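PDB 6UAV: Glyco_hydro_cc domain-containing protein from Pseudomonas viridiflava, which probably hydrolyses internal beta-1,3-glucan linkages, as an endo-beta-1,3-glucanase of glycoside hydrolase family 128 (subgroup II). Local coordinates for residues Arg6-Asp11 / Thr23-Trp28; Thr1-Arg6 / Phe221-Phe226. One frame throughout, in Å; residues are numbered along the deposited sequence.

Interaction 1. Residues Arg6-Asp11 / Thr23-Trp28; sequences RGVAYD and TGMSWW
With chi1 at 71°, W27 holds CG between its own backbone N and carbonyl carbon, and this turns the indole back over the neighbouring strand so that G7 lies against its face. CA of G7 sits 3.6 Å from the centroid of the five-membered ring, 24° off the ring normal, which meets the geometry of a CH-pi contact. The approach favours the nitrogen side of the pyrrole: CA of G7 is 3.3 Å from NE1 of W27. The indole N-H itself is directed elsewhere, to the backbone O of K5.

On the other side of the sheet, the CG2 methyl of V8 meets M25, whose SD lies 3.4 Å away. CG of M25 stands anti to its backbone N and the chain stays extended through chi2, which carries SD to V8; the bend at chi3 then turns only the terminal CE. The two side chains cross at about a right angle. Y253 of helix 248-255 also touches V8.

The backbones run parallel, as neighbouring strands of a TIM barrel do, and helix 15-22 connects them as a beta-alpha-beta unit. Their pairing, G7 with W27 and V8 with W28, rests on few bonds. N of S26 donates to O of R6 at 2.8 Å, nearly in line with the carbonyl (168°), while N of W27 adds a weak bond to that same oxygen. Past G7, N of V8 donates to O of W27 at 3.1 Å.

Farther along, the edge of the W28 indole faces strand 6-9's exit: its CD1 is 3.3 Å from O of Y10. A water in the ring plane accepts from NE1 of W28 at 3.0 Å and donates to OD1 of D11, which N30 also binds.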
ATOM      1  N   ARG A   6     -11.186   0.259  -1.063  1.00 12.48           N
ATOM      2  CA  ARG A   6     -10.786  -0.969  -1.780  1.00 12.40           C
ATOM      3  C   ARG A   6      -9.829  -0.676  -2.932  1.00 12.37           C
ATOM      4  O   ARG A   6     -10.218  -0.081  -3.893  1.00 12.94           O
ATOM      5  CB  ARG A   6     -12.036  -1.753  -2.207  1.00 13.13           C
ATOM      6  CG  ARG A   6     -11.660  -3.114  -2.751  1.00 12.67           C
ATOM      7  CD  ARG A   6     -12.800  -4.118  -2.684  1.00 13.78           C
ATOM      8  NE  ARG A   6     -13.449  -4.141  -1.383  1.00 13.78           N
ATOM      9  CZ  ARG A   6     -14.704  -4.527  -1.139  1.00 14.84           C
ATOM     10  NH1 ARG A   6     -15.474  -5.067  -2.070  1.00 14.63           N
ATOM     11  NH2 ARG A   6     -15.158  -4.391   0.085  1.00 15.37           N
ATOM     12  N   GLY A   7      -8.606  -1.194  -2.868  1.00 11.57           N
ATOM     13  CA  GLY A   7      -7.614  -0.967  -3.910  1.00 11.42           C
ATOM     14  C   GLY A   7      -6.909  -2.232  -4.320  1.00 11.75           C
ATOM     15  O   GLY A   7      -7.145  -3.327  -3.774  1.00 11.60           O
ATOM     16  N   VAL A   8      -5.999  -2.044  -5.257  1.00 11.73           N
ATOM     17  CA  VAL A   8      -5.127  -3.133  -5.752  1.00 12.00           C
ATOM     18  C   VAL A   8      -3.705  -2.597  -5.801  1.00 11.91           C
ATOM     19  O   VAL A   8      -3.508  -1.502  -6.299  1.00 11.07           O
ATOM     20  CB  VAL A   8      -5.647  -3.660  -7.113  1.00 13.14           C
ATOM     21  CG1 VAL A   8      -4.806  -4.844  -7.571  1.00 13.74           C
ATOM     22  CG2 VAL A   8      -7.119  -4.072  -6.992  1.00 14.06           C
ATOM     23  N   ALA A   9      -2.744  -3.450  -5.439  1.00 11.94           N
ATOM     24  CA  ALA A   9      -1.299  -3.174  -5.520  1.00 11.87           C
ATOM     25  C   ALA A   9      -0.773  -3.844  -6.775  1.00 11.94           C
ATOM     26  O   ALA A   9      -0.661  -5.068  -6.756  1.00 11.42           O
ATOM     27  CB  ALA A   9      -0.613  -3.707  -4.287  1.00 12.17           C
ATOM     28  N   TYR A  10      -0.754  -3.140  -7.891  1.00 11.68           N
ATOM     29  CA  TYR A  10      -0.507  -3.735  -9.222  1.00 11.96           C
ATOM     30  C   TYR A  10      -0.249  -2.618 -10.211  1.00 11.88           C
ATOM     31  O   TYR A  10      -0.985  -1.656 -10.198  1.00 12.66           O
ATOM     32  CB  TYR A  10      -1.681  -4.587  -9.718  1.00 11.69           C
ATOM     33  CG  TYR A  10      -1.472  -5.312 -11.020  1.00 12.01           C
ATOM     34  CD1 TYR A  10      -0.520  -6.312 -11.105  1.00 11.76           C
ATOM     35  CD2 TYR A  10      -2.239  -5.044 -12.135  1.00 12.45           C
ATOM     36  CE1 TYR A  10      -0.332  -7.003 -12.283  1.00 12.80           C
ATOM     37  CE2 TYR A  10      -2.017  -5.689 -13.341  1.00 12.55           C
ATOM     38  CZ  TYR A  10      -1.061  -6.683 -13.411  1.00 13.25           C
ATOM     39  OH  TYR A  10      -0.819  -7.416 -14.560  1.00 13.99           O
ATOM     40  N   ASP A  11       0.684  -2.804 -11.126  1.00 12.23           N
ATOM     41  CA  ASP A  11       0.925  -1.791 -12.177  1.00 11.94           C
ATOM     42  C   ASP A  11      -0.120  -1.989 -13.286  1.00 12.57           C
ATOM     43  O   ASP A  11       0.211  -2.478 -14.383  1.00 12.99           O
ATOM     44  CB  ASP A  11       2.360  -1.863 -12.678  1.00 12.24           C
ATOM     45  CG  ASP A  11       2.737  -0.696 -13.564  1.00 12.59           C
ATOM     46  OD1 ASP A  11       2.074   0.371 -13.467  1.00 12.48           O
ATOM     47  OD2 ASP A  11       3.763  -0.825 -14.234  1.00 14.13           O
ATOM     48  N   THR A  23     -15.668  -1.876 -11.109  1.00 18.64           N
ATOM     49  CA  THR A  23     -16.987  -2.121 -10.462  1.00 19.59           C
ATOM     50  C   THR A  23     -16.860  -2.147  -8.939  1.00 18.54           C
ATOM     51  O   THR A  23     -17.817  -1.737  -8.273  1.00 19.26           O
ATOM     52  CB  THR A  23     -17.652  -3.382 -11.007  1.00 21.91           C
ATOM     53  OG1 THR A  23     -16.790  -4.453 -10.629  1.00 22.65           O
ATOM     54  CG2 THR A  23     -17.874  -3.244 -12.501  1.00 23.18           C
ATOM     55  N   GLY A  24     -15.751  -2.615  -8.404  1.00 16.70           N
ATOM     56  CA  GLY A  24     -15.541  -2.687  -6.937  1.00 17.28           C
ATOM     57  C   GLY A  24     -14.275  -1.988  -6.423  1.00 17.07           C
ATOM     58  O   GLY A  24     -14.116  -1.932  -5.205  1.00 18.76           O
ATOM     59  N   MET A  25     -13.345  -1.571  -7.271  1.00 16.31           N
ATOM     60  CA  MET A  25     -12.023  -1.054  -6.866  1.00 16.53           C
ATOM     61  C   MET A  25     -12.058   0.467  -6.975  1.00 15.05           C
ATOM     62  O   MET A  25     -12.409   0.934  -8.092  1.00 15.03           O
ATOM     63  CB  MET A  25     -10.933  -1.570  -7.813  1.00 18.00           C
ATOM     64  CG  MET A  25      -9.568  -1.053  -7.475  1.00 18.96           C
ATOM     65  SD  MET A  25      -8.221  -1.372  -8.710  1.00 19.83           S
ATOM     66  CE  MET A  25      -8.588  -0.128  -9.945  1.00 20.48           C
ATOM     67  N   SER A  26     -11.679   1.198  -5.925  1.00 13.61           N
ATOM     68  CA  SER A  26     -11.604   2.675  -5.920  1.00 13.74           C
ATOM     69  C   SER A  26     -10.214   3.161  -6.314  1.00 12.75           C
ATOM     70  O   SER A  26     -10.133   4.267  -6.857  1.00 12.83           O
ATOM     71  CB  SER A  26     -12.048   3.170  -4.603  1.00 14.96           C
ATOM     72  OG  SER A  26     -13.456   3.081  -4.600  1.00 17.61           O
ATOM     73  N   TRP A  27      -9.138   2.398  -6.069  1.00 12.26           N
ATOM     74  CA  TRP A  27      -7.805   2.990  -6.310  1.00 11.58           C
ATOM     75  C   TRP A  27      -6.760   1.920  -6.568  1.00 11.37           C
ATOM     76  O   TRP A  27      -6.992   0.739  -6.283  1.00 11.11           O
ATOM     77  CB  TRP A  27      -7.403   3.872  -5.115  1.00 11.86           C
ATOM     78  CG  TRP A  27      -7.084   3.088  -3.880  1.00 11.64           C
ATOM     79  CD1 TRP A  27      -7.974   2.447  -3.057  1.00 11.79           C
ATOM     80  CD2 TRP A  27      -5.777   2.734  -3.390  1.00 11.10           C
ATOM     81  NE1 TRP A  27      -7.319   1.762  -2.067  1.00 11.93           N
ATOM     82  CE2 TRP A  27      -5.965   1.933  -2.244  1.00 11.58           C
ATOM     83  CE3 TRP A  27      -4.486   3.045  -3.790  1.00 11.38           C
ATOM     84  CZ2 TRP A  27      -4.888   1.508  -1.477  1.00 11.40           C
ATOM     85  CZ3 TRP A  27      -3.435   2.620  -3.025  1.00 11.23           C
ATOM     86  CH2 TRP A  27      -3.624   1.829  -1.912  1.00 11.18           C
ATOM     87  N   TRP A  28      -5.646   2.350  -7.086  1.00 10.95           N
ATOM     88  CA  TRP A  28      -4.481   1.456  -7.220  1.00 10.77           C
ATOM     89  C   TRP A  28      -3.203   2.240  -7.073  1.00 11.18           C
ATOM     90  O   TRP A  28      -3.214   3.467  -7.109  1.00 11.46           O
ATOM     91  CB  TRP A  28      -4.490   0.701  -8.561  1.00 11.12           C
ATOM     92  CG  TRP A  28      -3.895   1.403  -9.760  1.00 11.29           C
ATOM     93  CD1 TRP A  28      -2.659   1.161 -10.280  1.00 11.29           C
ATOM     94  CD2 TRP A  28      -4.463   2.421 -10.588  1.00 11.02           C
ATOM     95  NE1 TRP A  28      -2.435   1.908 -11.395  1.00 11.28           N
ATOM     96  CE2 TRP A  28      -3.535   2.692 -11.621  1.00 11.79           C
ATOM     97  CE3 TRP A  28      -5.694   3.101 -10.583  1.00 11.61           C
ATOM     98  CZ2 TRP A  28      -3.777   3.633 -12.618  1.00 12.02           C
ATOM     99  CZ3 TRP A  28      -5.930   3.995 -11.603  1.00 11.86           C
ATOM    100  CH2 TRP A  28      -4.974   4.294 -12.564  1.00 11.90           C
TER
HETATM  101  O   HOH W   1      -0.299   1.743 -13.486  1.00 14.27           O

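Interaction 2. Residues Thr1-Arg6 / Phe221-Phe226; sequences TKSVKR and FRYAWF
R6 and Y223 lie side by side and point the same way, with the guanidinium and phenol planes only 28° apart. The phenol oxygen therefore meets the edge of the guanidinium, close to its plane, and NE of R6 donates to OH of Y223 at 2.9 Å along a nearly straight path (167°). E215 also hydrogen-bonds this hydroxyl, while L256 and P257 take the terminal nitrogens of R6 through their carbonyls, so the buried arginine is held at all three nitrogens.

K5 instead crosses Y223 at about a right angle: CB of K5 comes within 3.4 Å of CE2 of Y223. Its CG packs 3.5 Å from O of F221, and the extended chain beyond carries NZ to the carbonyl of V220. One face of the tyrosine ring lies beneath the backbone O of K5, which also accepts from N of Y223 at 2.9 Å in an almost linear bond (175°).

R222 supplies a second link to the loop. From an extended chain its NE donates to O of V4 at 3.0 Å, with that oxygen close to the guanidinium plane, while the CG2 methyl of V4 lies near the same group. A salt bridge from NH2 of R222 to D51 fixes the far end.

The loop is shaped by a type I turn from S3 to R6 and by an ST turn, in which OG of S3 accepts from N of K5. It leads into a parallel bridge of R6 with Y223, the join of first and last strands that closes a TIM barrel.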
ATOM      1  N   THR A   1     -21.432   2.446  -7.176  1.00 22.92           N
ATOM      2  CA  THR A   1     -21.043   2.760  -5.765  1.00 22.36           C
ATOM      3  C   THR A   1     -20.194   1.614  -5.204  1.00 20.80           C
ATOM      4  O   THR A   1     -20.482   0.440  -5.474  1.00 21.26           O
ATOM      5  CB  THR A   1     -22.252   2.974  -4.851  1.00 24.10           C
ATOM      6  OG1 THR A   1     -23.082   3.946  -5.495  1.00 24.44           O
ATOM      7  CG2 THR A   1     -21.842   3.421  -3.464  1.00 24.72           C
ATOM      8  N   LYS A   2     -19.159   1.946  -4.465  1.00 19.49           N
ATOM      9  CA  LYS A   2     -18.194   0.912  -4.055  1.00 18.22           C
ATOM     10  C   LYS A   2     -17.403   1.461  -2.864  1.00 17.50           C
ATOM     11  O   LYS A   2     -17.613   2.644  -2.467  1.00 16.20           O
ATOM     12  CB  LYS A   2     -17.299   0.558  -5.245  1.00 17.94           C
ATOM     13  CG  LYS A   2     -16.588   1.769  -5.793  1.00 18.21           C
ATOM     14  CD  LYS A   2     -15.816   1.483  -7.085  1.00 18.16           C
ATOM     15  CE  LYS A   2     -15.399   2.768  -7.770  1.00 18.15           C
ATOM     16  NZ  LYS A   2     -14.784   2.541  -9.106  1.00 18.41           N
ATOM     17  N   SER A   3     -16.569   0.619  -2.275  1.00 16.90           N
ATOM     18  CA  SER A   3     -15.829   1.029  -1.063  1.00 17.21           C
ATOM     19  C   SER A   3     -14.770   2.064  -1.413  1.00 16.88           C
ATOM     20  O   SER A   3     -13.901   1.761  -2.251  1.00 16.05           O
ATOM     21  CB  SER A   3     -15.109  -0.125  -0.457  1.00 17.72           C
ATOM     22  OG  SER A   3     -14.449   0.363   0.700  1.00 17.28           O
ATOM     23  N   VAL A   4     -14.661   3.189  -0.715  1.00 18.49           N
ATOM     24  CA  VAL A   4     -13.490   4.108  -0.915  1.00 18.30           C
ATOM     25  C   VAL A   4     -12.210   3.389  -0.486  1.00 16.78           C
ATOM     26  O   VAL A   4     -11.150   3.800  -0.925  1.00 16.00           O
ATOM     27  CB  VAL A   4     -13.634   5.438  -0.152  1.00 21.30           C
ATOM     28  CG1 VAL A   4     -13.804   5.197   1.339  1.00 23.86           C
ATOM     29  CG2 VAL A   4     -12.461   6.414  -0.424  1.00 23.03           C
ATOM     30  N   LYS A   5     -12.289   2.351   0.367  1.00 14.14           N
ATOM     31  CA  LYS A   5     -11.033   1.730   0.899  1.00 13.03           C
ATOM     32  C   LYS A   5     -10.389   0.817  -0.146  1.00 12.22           C
ATOM     33  O   LYS A   5      -9.209   0.518  -0.028  1.00 11.92           O
ATOM     34  CB  LYS A   5     -11.350   0.857   2.115  1.00 13.35           C
ATOM     35  CG  LYS A   5     -12.116   1.558   3.218  1.00 13.37           C
ATOM     36  CD  LYS A   5     -11.790   0.936   4.583  1.00 13.85           C
ATOM     37  CE  LYS A   5     -12.690   1.467   5.697  1.00 14.89           C
ATOM     38  NZ  LYS A   5     -12.143   1.099   7.043  1.00 14.71           N
ATOM     39  N   ARG A   6     -11.186   0.259  -1.063  1.00 12.48           N
ATOM     40  CA  ARG A   6     -10.786  -0.969  -1.780  1.00 12.40           C
ATOM     41  C   ARG A   6      -9.829  -0.676  -2.932  1.00 12.37           C
ATOM     42  O   ARG A   6     -10.218  -0.081  -3.893  1.00 12.94           O
ATOM     43  CB  ARG A   6     -12.036  -1.753  -2.207  1.00 13.13           C
ATOM     44  CG  ARG A   6     -11.660  -3.114  -2.751  1.00 12.67           C
ATOM     45  CD  ARG A   6     -12.800  -4.118  -2.684  1.00 13.78           C
ATOM     46  NE  ARG A   6     -13.449  -4.141  -1.383  1.00 13.78           N
ATOM     47  CZ  ARG A   6     -14.704  -4.527  -1.139  1.00 14.84           C
ATOM     48  NH1 ARG A   6     -15.474  -5.067  -2.070  1.00 14.63           N
ATOM     49  NH2 ARG A   6     -15.158  -4.391   0.085  1.00 15.37           N
ATOM     50  N   PHE A 221      -7.894   3.506   6.455  1.00 14.44           N
ATOM     51  CA  PHE A 221      -8.510   4.373   5.430  1.00 14.46           C
ATOM     52  C   PHE A 221      -8.569   3.664   4.082  1.00 13.19           C
ATOM     53  O   PHE A 221      -9.535   3.857   3.396  1.00 12.68           O
ATOM     54  CB  PHE A 221      -7.700   5.669   5.277  1.00 14.94           C
ATOM     55  CG  PHE A 221      -8.272   6.644   4.279  1.00 16.39           C
ATOM     56  CD1 PHE A 221      -9.364   7.434   4.614  1.00 18.18           C
ATOM     57  CD2 PHE A 221      -7.764   6.743   2.984  1.00 16.85           C
ATOM     58  CE1 PHE A 221      -9.910   8.322   3.681  1.00 19.98           C
ATOM     59  CE2 PHE A 221      -8.289   7.658   2.076  1.00 18.39           C
ATOM     60  CZ  PHE A 221      -9.373   8.433   2.421  1.00 18.68           C
ATOM     61  N   ARG A 222      -7.559   2.869   3.735  1.00 12.67           N
ATOM     62  CA  ARG A 222      -7.486   2.229   2.418  1.00 13.16           C
ATOM     63  C   ARG A 222      -6.660   0.950   2.568  1.00 12.49           C
ATOM     64  O   ARG A 222      -5.846   0.814   3.546  1.00 13.05           O
ATOM     65  CB  ARG A 222      -6.885   3.152   1.351  1.00 13.86           C
ATOM     66  CG  ARG A 222      -7.900   4.077   0.687  1.00 15.26           C
ATOM     67  CD  ARG A 222      -7.451   4.911  -0.495  1.00 17.32           C
ATOM     68  NE  ARG A 222      -8.591   5.326  -1.321  1.00 18.67           N
ATOM     69  CZ  ARG A 222      -8.489   6.026  -2.449  1.00 19.15           C
ATOM     70  NH1 ARG A 222      -7.301   6.457  -2.860  1.00 18.38           N
ATOM     71  NH2 ARG A 222      -9.571   6.254  -3.173  1.00 20.80           N
ATOM     72  N   TYR A 223      -6.950   0.008   1.704  1.00 11.84           N
ATOM     73  CA  TYR A 223      -6.156  -1.224   1.607  1.00 11.19           C
ATOM     74  C   TYR A 223      -6.009  -1.592   0.139  1.00 10.86           C
ATOM     75  O   TYR A 223      -6.811  -1.205  -0.673  1.00 10.95           O
ATOM     76  CB  TYR A 223      -6.771  -2.375   2.425  1.00 11.38           C
ATOM     77  CG  TYR A 223      -8.218  -2.674   2.136  1.00 11.37           C
ATOM     78  CD1 TYR A 223      -8.586  -3.429   1.038  1.00 11.38           C
ATOM     79  CD2 TYR A 223      -9.225  -2.154   2.909  1.00 12.23           C
ATOM     80  CE1 TYR A 223      -9.896  -3.769   0.776  1.00 11.79           C
ATOM     81  CE2 TYR A 223     -10.552  -2.409   2.614  1.00 12.37           C
ATOM     82  CZ  TYR A 223     -10.895  -3.168   1.511  1.00 12.01           C
ATOM     83  OH  TYR A 223     -12.184  -3.434   1.155  1.00 13.29           O
ATOM     84  N   ALA A 224      -5.010  -2.418  -0.124  1.00 10.12           N
ATOM     85  CA  ALA A 224      -4.749  -2.865  -1.480  1.00 10.50           C
ATOM     86  C   ALA A 224      -4.305  -4.311  -1.468  1.00 10.77           C
ATOM     87  O   ALA A 224      -3.292  -4.652  -0.842  1.00 10.59           O
ATOM     88  CB  ALA A 224      -3.705  -1.994  -2.084  1.00 10.72           C
ATOM     89  N   TRP A 225      -5.062  -5.098  -2.214  1.00 11.29           N
ATOM     90  CA  TRP A 225      -4.769  -6.535  -2.367  1.00 11.40           C
ATOM     91  C   TRP A 225      -3.540  -6.734  -3.251  1.00 10.99           C
ATOM     92  O   TRP A 225      -3.433  -6.108  -4.355  1.00 10.97           O
ATOM     93  CB  TRP A 225      -5.999  -7.277  -2.910  1.00 12.54           C
ATOM     94  CG  TRP A 225      -5.804  -8.754  -3.032  1.00 12.70           C
ATOM     95  CD1 TRP A 225      -5.343  -9.461  -4.102  1.00 13.13           C
ATOM     96  CD2 TRP A 225      -6.005  -9.702  -1.981  1.00 13.07           C
ATOM     97  NE1 TRP A 225      -5.271 -10.797  -3.803  1.00 13.64           N
ATOM     98  CE2 TRP A 225      -5.699 -10.976  -2.502  1.00 13.52           C
ATOM     99  CE3 TRP A 225      -6.485  -9.591  -0.678  1.00 13.32           C
ATOM    100  CZ2 TRP A 225      -5.734 -12.121  -1.706  1.00 13.90           C
ATOM    101  CZ3 TRP A 225      -6.610 -10.738   0.078  1.00 13.42           C
ATOM    102  CH2 TRP A 225      -6.215 -11.976  -0.422  1.00 13.63           C
ATOM    103  N   PHE A 226      -2.717  -7.704  -2.885  1.00 11.06           N
ATOM    104  CA  PHE A 226      -1.589  -8.164  -3.722  1.00 11.03           C
ATOM    105  C   PHE A 226      -2.005  -9.498  -4.361  1.00 11.32           C
ATOM    106  O   PHE A 226      -2.142 -10.473  -3.627  1.00 12.09           O
ATOM    107  CB  PHE A 226      -0.311  -8.303  -2.903  1.00 11.66           C
ATOM    108  CG  PHE A 226       0.883  -8.496  -3.776  1.00 11.71           C
ATOM    109  CD1 PHE A 226       1.196  -9.762  -4.212  1.00 12.19           C
ATOM    110  CD2 PHE A 226       1.589  -7.425  -4.296  1.00 12.22           C
ATOM    111  CE1 PHE A 226       2.244  -9.977  -5.073  1.00 12.62           C
ATOM    112  CE2 PHE A 226       2.654  -7.620  -5.151  1.00 12.22           C
ATOM    113  CZ  PHE A 226       2.979  -8.905  -5.515  1.00 12.17           C
TER

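In the fold
Interactions 1 and 2 have centres about 7 Å apart and share R6, the residue at which the N-terminal loop becomes strand 6-9. That strand has strand 27-29 as one neighbour in the eight-stranded parallel barrel and strand 220-225 as the other. Along the chain, interaction 1 spans a short beta-alpha-beta unit nested inside the long loop that interaction 2 closes, so one contact is local and the other joins the first strand to the last and so closes the barrel. They also touch directly: OG of S26 lies 2.7 Å from O of S3, and N of A9 lies 3.0 Å from O of W225, both probable hydrogen bonds.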